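Local coordinates for ABC transporter substrate-binding protein (Streptococcus pneumoniae, PDB 4OHN) that binds histidine and probably delivers it to a membrane ABC transporter for uptake into the cell, at residues D9-Y14 with V220-E225; Q159-A164 with R180-Y185. One frame throughout, in Å; residues are numbered along the deposited sequence. Where two conformers were deposited one is given.

Contact 1. Residues D9-Y14 with V220-E225; sequences DNWSKY and VKKINE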
loop_
_atom_site.group_PDB
_atom_site.type_symbol
_atom_site.label_atom_id
_atom_site.label_comp_id
_atom_site.label_asym_id
_atom_site.label_seq_id
_atom_site.Cartn_x
_atom_site.Cartn_y
_atom_site.Cartn_z
ATOM N N ASP A 9 -9.698 19.265 13.817
ATOM C CA ASP A 9 -10.755 18.253 13.628
ATOM C C ASP A 9 -11.744 18.745 12.554
ATOM O O ASP A 9 -12.785 19.331 12.889
ATOM C CB ASP A 9 -11.454 17.992 14.980
ATOM C CG ASP A 9 -12.246 16.661 15.037
ATOM O OD1 ASP A 9 -12.021 15.753 14.222
ATOM O OD2 ASP A 9 -13.089 16.499 15.945
ATOM N N ASN A 10 -11.419 18.491 11.280
ATOM C CA ASN A 10 -12.019 19.145 10.126
ATOM C C ASN A 10 -13.219 18.450 9.531
ATOM O O ASN A 10 -13.650 18.800 8.433
ATOM C CB ASN A 10 -10.974 19.292 9.012
ATOM C CG ASN A 10 -9.839 20.215 9.381
ATOM O OD1 ASN A 10 -9.960 21.039 10.280
ATOM N ND2 ASN A 10 -8.724 20.091 8.665
ATOM N N TRP A 11 -13.768 17.469 10.243
ATOM C CA TRP A 11 -14.927 16.745 9.740
ATOM C C TRP A 11 -16.021 17.671 9.209
ATOM O O TRP A 11 -16.553 17.446 8.128
ATOM C CB TRP A 11 -15.518 15.784 10.801
ATOM C CG TRP A 11 -16.766 15.170 10.271
ATOM C CD1 TRP A 11 -18.048 15.489 10.610
ATOM C CD2 TRP A 11 -16.860 14.180 9.241
ATOM N NE1 TRP A 11 -18.929 14.759 9.861
ATOM C CE2 TRP A 11 -18.227 13.949 9.008
ATOM C CE3 TRP A 11 -15.918 13.466 8.497
ATOM C CZ2 TRP A 11 -18.671 13.027 8.063
ATOM C CZ3 TRP A 11 -16.358 12.569 7.560
ATOM C CH2 TRP A 11 -17.727 12.350 7.353
ATOM N N SER A 12 -16.348 18.707 9.961
ATOM C CA SER A 12 -17.449 19.575 9.563
ATOM C C SER A 12 -17.177 20.241 8.214
ATOM O O SER A 12 -18.108 20.478 7.448
ATOM C CB SER A 12 -17.779 20.625 10.635
ATOM O OG SER A 12 -16.735 21.566 10.785
ATOM N N LYS A 13 -15.909 20.521 7.925
ATOM C CA LYS A 13 -15.519 21.087 6.637
ATOM C C LYS A 13 -15.703 20.069 5.507
ATOM O O LYS A 13 -16.261 20.409 4.463
ATOM C CB LYS A 13 -14.061 21.558 6.679
ATOM C CG LYS A 13 -13.456 21.933 5.320
ATOM C CD LYS A 13 -11.944 22.110 5.421
ATOM C CE LYS A 13 -11.279 22.021 4.056
ATOM N NZ LYS A 13 -9.798 22.138 4.153
ATOM N N TYR A 14 -15.227 18.836 5.692
ATOM C CA TYR A 14 -15.387 17.833 4.638
ATOM C C TYR A 14 -16.865 17.617 4.357
ATOM O O TYR A 14 -17.294 17.522 3.207
ATOM C CB TYR A 14 -14.741 16.492 5.012
ATOM C CG TYR A 14 -13.320 16.614 5.508
ATOM C CD1 TYR A 14 -12.382 17.335 4.796
ATOM C CD2 TYR A 14 -12.931 16.023 6.708
ATOM C CE1 TYR A 14 -11.104 17.465 5.262
ATOM C CE2 TYR A 14 -11.658 16.144 7.184
ATOM C CZ TYR A 14 -10.743 16.864 6.453
ATOM O OH TYR A 14 -9.448 16.992 6.893
ATOM N N VAL A 220 -11.726 9.856 11.351
ATOM C CA VAL A 220 -11.349 8.461 11.548
ATOM C C VAL A 220 -12.546 7.630 12.031
ATOM O O VAL A 220 -12.788 6.520 11.532
ATOM C CB VAL A 220 -10.151 8.358 12.498
ATOM C CG1 VAL A 220 -9.959 6.912 12.982
ATOM C CG2 VAL A 220 -8.895 8.863 11.797
ATOM N N LYS A 221 -13.301 8.159 12.983
ATOM C CA LYS A 221 -14.515 7.490 13.449
ATOM C C LYS A 221 -15.502 7.274 12.320
ATOM O O LYS A 221 -16.106 6.212 12.208
ATOM C CB LYS A 221 -15.202 8.293 14.551
ATOM C CG LYS A 221 -14.409 8.382 15.810
ATOM C CD LYS A 221 -15.190 9.078 16.905
ATOM C CE LYS A 221 -14.354 9.234 18.155
ATOM N NZ LYS A 221 -13.402 10.367 18.026
ATOM N N LYS A 222 -15.681 8.283 11.481
ATOM C CA LYS A 222 -16.612 8.167 10.358
ATOM C C LYS A 222 -16.180 7.110 9.346
ATOM O O LYS A 222 -17.023 6.412 8.761
ATOM C CB LYS A 222 -16.837 9.525 9.690
ATOM C CG LYS A 222 -17.505 10.527 10.608
ATOM C CD LYS A 222 -18.823 10.003 11.187
ATOM C CE LYS A 222 -19.599 11.079 11.917
ATOM N NZ LYS A 222 -20.709 10.474 12.713
ATOM N N ILE A 223 -14.884 6.969 9.114
ATOM C CA ILE A 223 -14.399 5.910 8.239
ATOM C C ILE A 223 -14.717 4.568 8.903
ATOM O O ILE A 223 -15.256 3.659 8.265
ATOM C CB ILE A 223 -12.889 6.060 7.975
ATOM C CG1 ILE A 223 -12.626 7.326 7.165
ATOM C CG2 ILE A 223 -12.345 4.812 7.291
ATOM C CD1 ILE A 223 -11.164 7.728 7.143
ATOM N N ASN A 224 -14.410 4.422 10.186
ATOM C CA ASN A 224 -14.665 3.148 10.873
ATOM C C ASN A 224 -16.147 2.785 10.892
ATOM O O ASN A 224 -16.513 1.611 10.688
ATOM C CB ASN A 224 -14.121 3.206 12.291
ATOM C CG ASN A 224 -12.605 3.220 12.355
ATOM O OD1 ASN A 224 -11.920 2.761 11.425
ATOM N ND2 ASN A 224 -12.055 3.745 13.445
ATOM N N GLU A 225 -17.012 3.753 11.155
ATOM C CA GLU A 225 -18.453 3.486 11.157
ATOM C C GLU A 225 -18.919 3.046 9.787
ATOM O O GLU A 225 -19.776 2.149 9.679
ATOM C CB GLU A 225 -19.219 4.728 11.589
ATOM C CG GLU A 225 -19.023 5.082 13.056
ATOM C CD GLU A 225 -19.516 6.438 13.429
ATOM O OE1 GLU A 225 -20.148 7.142 12.615
ATOM O OE2 GLU A 225 -19.275 6.822 14.603
#
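Trp11 turns its indole toward helix 217-232, with CG anti to the backbone N (chi1 175°), and Lys222 comes to meet it with CG beside the backbone N. That torsion (chi1 -64°) sets CG over one face of the six-membered ring, and the bend at chi2 then turns the rest of the chain along it. CG of Lys222 sits 3.6 Å from the centroid of that ring, 5° off its normal, a nearly upright CH-pi contact; CB of Lys222 touches the rim, 3.7 Å from CZ3 of Trp11. The two side chains cross at about a right angle; beyond CG the lysine runs on past the pyrrole side, and its ammonium end leads away from the indole. NZ of Lys222 stands 3.4 Å from OE1 of Glu225, one turn on in the same helix, a salt bridge whose hydrogen bond is weak.

The contact joins the first turn of helix 11-17 to helix 217-232 at the surface of the lobe that holds the N-terminus. Around it, Tyr55 meets the indole edge-to-face and gives its OH to a hydrogen bond with the backbone O of Lys222, while Tyr14 OH bonds to Asp216. No hydrogen bond spans the two segments. The lysine therefore works in two parts: its aliphatic base shields the indole face, and its charged end is left for the carboxylate of Glu225.

Contact 2. Residues Q159-A164 with R180-Y185; sequences QTFNEA and RVYANY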
loop_
_atom_site.group_PDB
_atom_site.type_symbol
_atom_site.label_atom_id
_atom_site.label_comp_id
_atom_site.label_asym_id
_atom_site.label_seq_id
_atom_site.Cartn_x
_atom_site.Cartn_y
_atom_site.Cartn_z
ATOM N N GLN A 159 11.250 5.102 -6.730
ATOM C CA GLN A 159 10.033 5.817 -6.365
ATOM C C GLN A 159 8.808 4.908 -6.432
ATOM O O GLN A 159 7.930 4.977 -5.562
ATOM C CB GLN A 159 9.809 7.035 -7.251
ATOM C CG GLN A 159 8.790 8.005 -6.668
ATOM C CD GLN A 159 8.297 9.068 -7.635
ATOM O OE1 GLN A 159 7.922 10.163 -7.223
ATOM N NE2 GLN A 159 8.299 8.758 -8.926
ATOM N N THR A 160 8.758 4.067 -7.457
ATOM C CA THR A 160 7.614 3.176 -7.722
ATOM C C THR A 160 8.076 1.737 -7.867
ATOM O O THR A 160 9.195 1.444 -8.319
ATOM C CB THR A 160 6.866 3.531 -9.029
ATOM O OG1 THR A 160 7.668 3.216 -10.181
ATOM C CG2 THR A 160 6.458 4.992 -9.019
ATOM N N PHE A 161 7.193 0.806 -7.526
ATOM C CA PHE A 161 7.476 -0.599 -7.756
ATOM C C PHE A 161 7.556 -0.945 -9.245
ATOM O O PHE A 161 8.278 -1.891 -9.614
ATOM C CB PHE A 161 6.448 -1.461 -7.025
ATOM C CG PHE A 161 6.710 -1.583 -5.549
ATOM C CD1 PHE A 161 7.896 -2.124 -5.082
ATOM C CD2 PHE A 161 5.766 -1.180 -4.631
ATOM C CE1 PHE A 161 8.119 -2.269 -3.733
ATOM C CE2 PHE A 161 5.991 -1.318 -3.284
ATOM C CZ PHE A 161 7.164 -1.850 -2.833
ATOM N N ASN A 162 6.845 -0.224 -10.101
ATOM C CA ASN A 162 6.869 -0.561 -11.519
ATOM C C ASN A 162 8.269 -0.443 -12.084
ATOM O O ASN A 162 8.728 -1.300 -12.845
ATOM C CB ASN A 162 5.906 0.310 -12.291
ATOM C CG ASN A 162 4.511 0.166 -11.803
ATOM O OD1 ASN A 162 4.251 0.404 -10.631
ATOM N ND2 ASN A 162 3.615 -0.250 -12.667
ATOM N N GLU A 163 8.969 0.619 -11.720
ATOM C CA GLU A 163 10.343 0.773 -12.163
ATOM C C GLU A 163 11.225 -0.306 -11.581
ATOM O O GLU A 163 12.078 -0.857 -12.271
ATOM C CB GLU A 163 10.885 2.153 -11.782
ATOM C CG GLU A 163 12.263 2.385 -12.350
ATOM C CD GLU A 163 12.984 3.581 -11.777
ATOM O OE1 GLU A 163 12.414 4.323 -10.942
ATOM O OE2 GLU A 163 14.145 3.803 -12.193
ATOM N N ALA A 164 11.056 -0.590 -10.291
ATOM C CA ALA A 164 11.842 -1.631 -9.647
ATOM C C ALA A 164 11.659 -2.976 -10.367
ATOM O O ALA A 164 12.605 -3.751 -10.540
ATOM C CB ALA A 164 11.453 -1.763 -8.194
ATOM N N ARG A 180 2.977 -8.253 -1.041
ATOM C CA ARG A 180 2.429 -9.430 -1.697
ATOM C C ARG A 180 1.203 -9.090 -2.533
ATOM O O ARG A 180 1.033 -9.614 -3.617
ATOM C CB ARG A 180 2.121 -10.523 -0.676
ATOM C CG ARG A 180 1.868 -11.908 -1.292
ATOM C CD ARG A 180 1.853 -12.981 -0.190
ATOM N NE ARG A 180 2.217 -14.310 -0.667
ATOM C CZ ARG A 180 2.579 -15.311 0.131
ATOM N NH1 ARG A 180 2.640 -15.127 1.440
ATOM N NH2 ARG A 180 2.889 -16.494 -0.378
ATOM N N VAL A 181 0.327 -8.207 -2.053
ATOM C CA VAL A 181 -0.874 -7.909 -2.836
ATOM C C VAL A 181 -0.512 -7.306 -4.175
ATOM O O VAL A 181 -1.137 -7.587 -5.184
ATOM C CB VAL A 181 -1.884 -6.963 -2.137
ATOM C CG1 VAL A 181 -2.386 -7.579 -0.840
ATOM C CG2 VAL A 181 -1.296 -5.557 -1.925
ATOM N N TYR A 182 0.513 -6.470 -4.189
ATOM C CA TYR A 182 0.941 -5.894 -5.454
ATOM C C TYR A 182 1.540 -6.966 -6.357
ATOM O O TYR A 182 1.158 -7.100 -7.517
ATOM C CB TYR A 182 1.933 -4.759 -5.185
ATOM C CG TYR A 182 2.429 -4.009 -6.404
ATOM C CD1 TYR A 182 2.239 -2.654 -6.549
ATOM C CD2 TYR A 182 3.093 -4.652 -7.419
ATOM C CE1 TYR A 182 2.708 -1.986 -7.682
ATOM C CE2 TYR A 182 3.528 -4.009 -8.501
ATOM C CZ TYR A 182 3.341 -2.698 -8.644
ATOM O OH TYR A 182 3.836 -2.094 -9.806
ATOM N N ALA A 183 2.496 -7.725 -5.828
ATOM C CA ALA A 183 3.176 -8.724 -6.639
ATOM C C ALA A 183 2.191 -9.687 -7.265
ATOM O O ALA A 183 2.277 -9.954 -8.479
ATOM C CB ALA A 183 4.201 -9.476 -5.793
ATOM N N ASN A 184 1.253 -10.207 -6.480
ATOM C CA ASN A 184 0.280 -11.190 -6.992
ATOM C C ASN A 184 -0.540 -10.593 -8.135
ATOM O O ASN A 184 -0.704 -11.208 -9.191
ATOM C CB ASN A 184 -0.687 -11.638 -5.890
ATOM C CG ASN A 184 -0.066 -12.593 -4.877
ATOM O OD1 ASN A 184 0.972 -13.193 -5.118
ATOM N ND2 ASN A 184 -0.746 -12.761 -3.738
ATOM N N TYR A 185 -1.065 -9.387 -7.947
ATOM C CA TYR A 185 -1.913 -8.791 -8.964
ATOM C C TYR A 185 -1.113 -8.425 -10.219
ATOM O O TYR A 185 -1.526 -8.718 -11.349
ATOM C CB TYR A 185 -2.639 -7.552 -8.410
ATOM C CG TYR A 185 -3.617 -6.961 -9.383
ATOM C CD1 TYR A 185 -3.204 -6.045 -10.336
ATOM C CD2 TYR A 185 -4.956 -7.327 -9.357
ATOM C CE1 TYR A 185 -4.074 -5.515 -11.254
ATOM C CE2 TYR A 185 -5.840 -6.801 -10.261
ATOM C CZ TYR A 185 -5.402 -5.883 -11.203
ATOM O OH TYR A 185 -6.299 -5.345 -12.106
#
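Phe161 and Asn162, at the start of helix 161-169, both meet the side chain of Tyr182 from helix 180-189 in a beta-alpha-beta-alpha run of a periplasmic-binding-protein-type lobe: strand 155-158, helix 161-169, strand 175-179, helix 180-189. CB of Phe161 lies over one face of the tyrosine, offset toward the rim, 3.7 Å from CZ. Beyond CB, the phenyl ring turns its edge toward the same tyrosine, with centroids 5.5 Å apart and planes at 58°, a tilted edge-to-face pair. Asn162 reaches the phenol end instead. In one of the two conformers of Asn162, Tyr182 OH donates to its OD1 at 2.7 Å, and the amide and ring planes stand nearly perpendicular. The hydroxyl lies well above the carbonyl plane, with a C=O...O angle of only 98°; the bond is short, although the donor is not on a lone pair. OD1 itself stays near the plane of the tyrosine ring, at its edge.

With CG anti to the backbone N, the Tyr182 ring extends from its helix toward helix 161-169. Farther out, the ring of Phe28, a residue of the histidine pocket, meets that of Tyr182, and the side chain of Phe161 touches Phe28, Ile178 and Asp179. The side chain of Phe161 is about 4 Å from the bound histidine, so the aromatic cluster adjoins the ligand site. Thr160 caps the helix that carries both contact residues: its OG1 accepts from the backbone N of Glu163 at 3.3 Å, with an N-H...O angle of 168°.

How the contacts relate
Contact 1 is a surface contact and contact 2 a buried one; their centres are 31 Å apart on opposite sides of the chain's centre, and about 18 Å separates their nearest atoms. They share no helix. Contact 1 ties the N-terminal helix 11-17 to helix 217-232 late in the chain, whereas contact 2 joins two helices close in sequence and lies within the chain between the two segments of contact 1. An aromatic face receives an aliphatic carbon in both. At the surface that carbon belongs to a lysine whose charge is paired within its own helix; beside the histidine pocket, aromatic packing is joined by a neutral hydrogen bond between the segments.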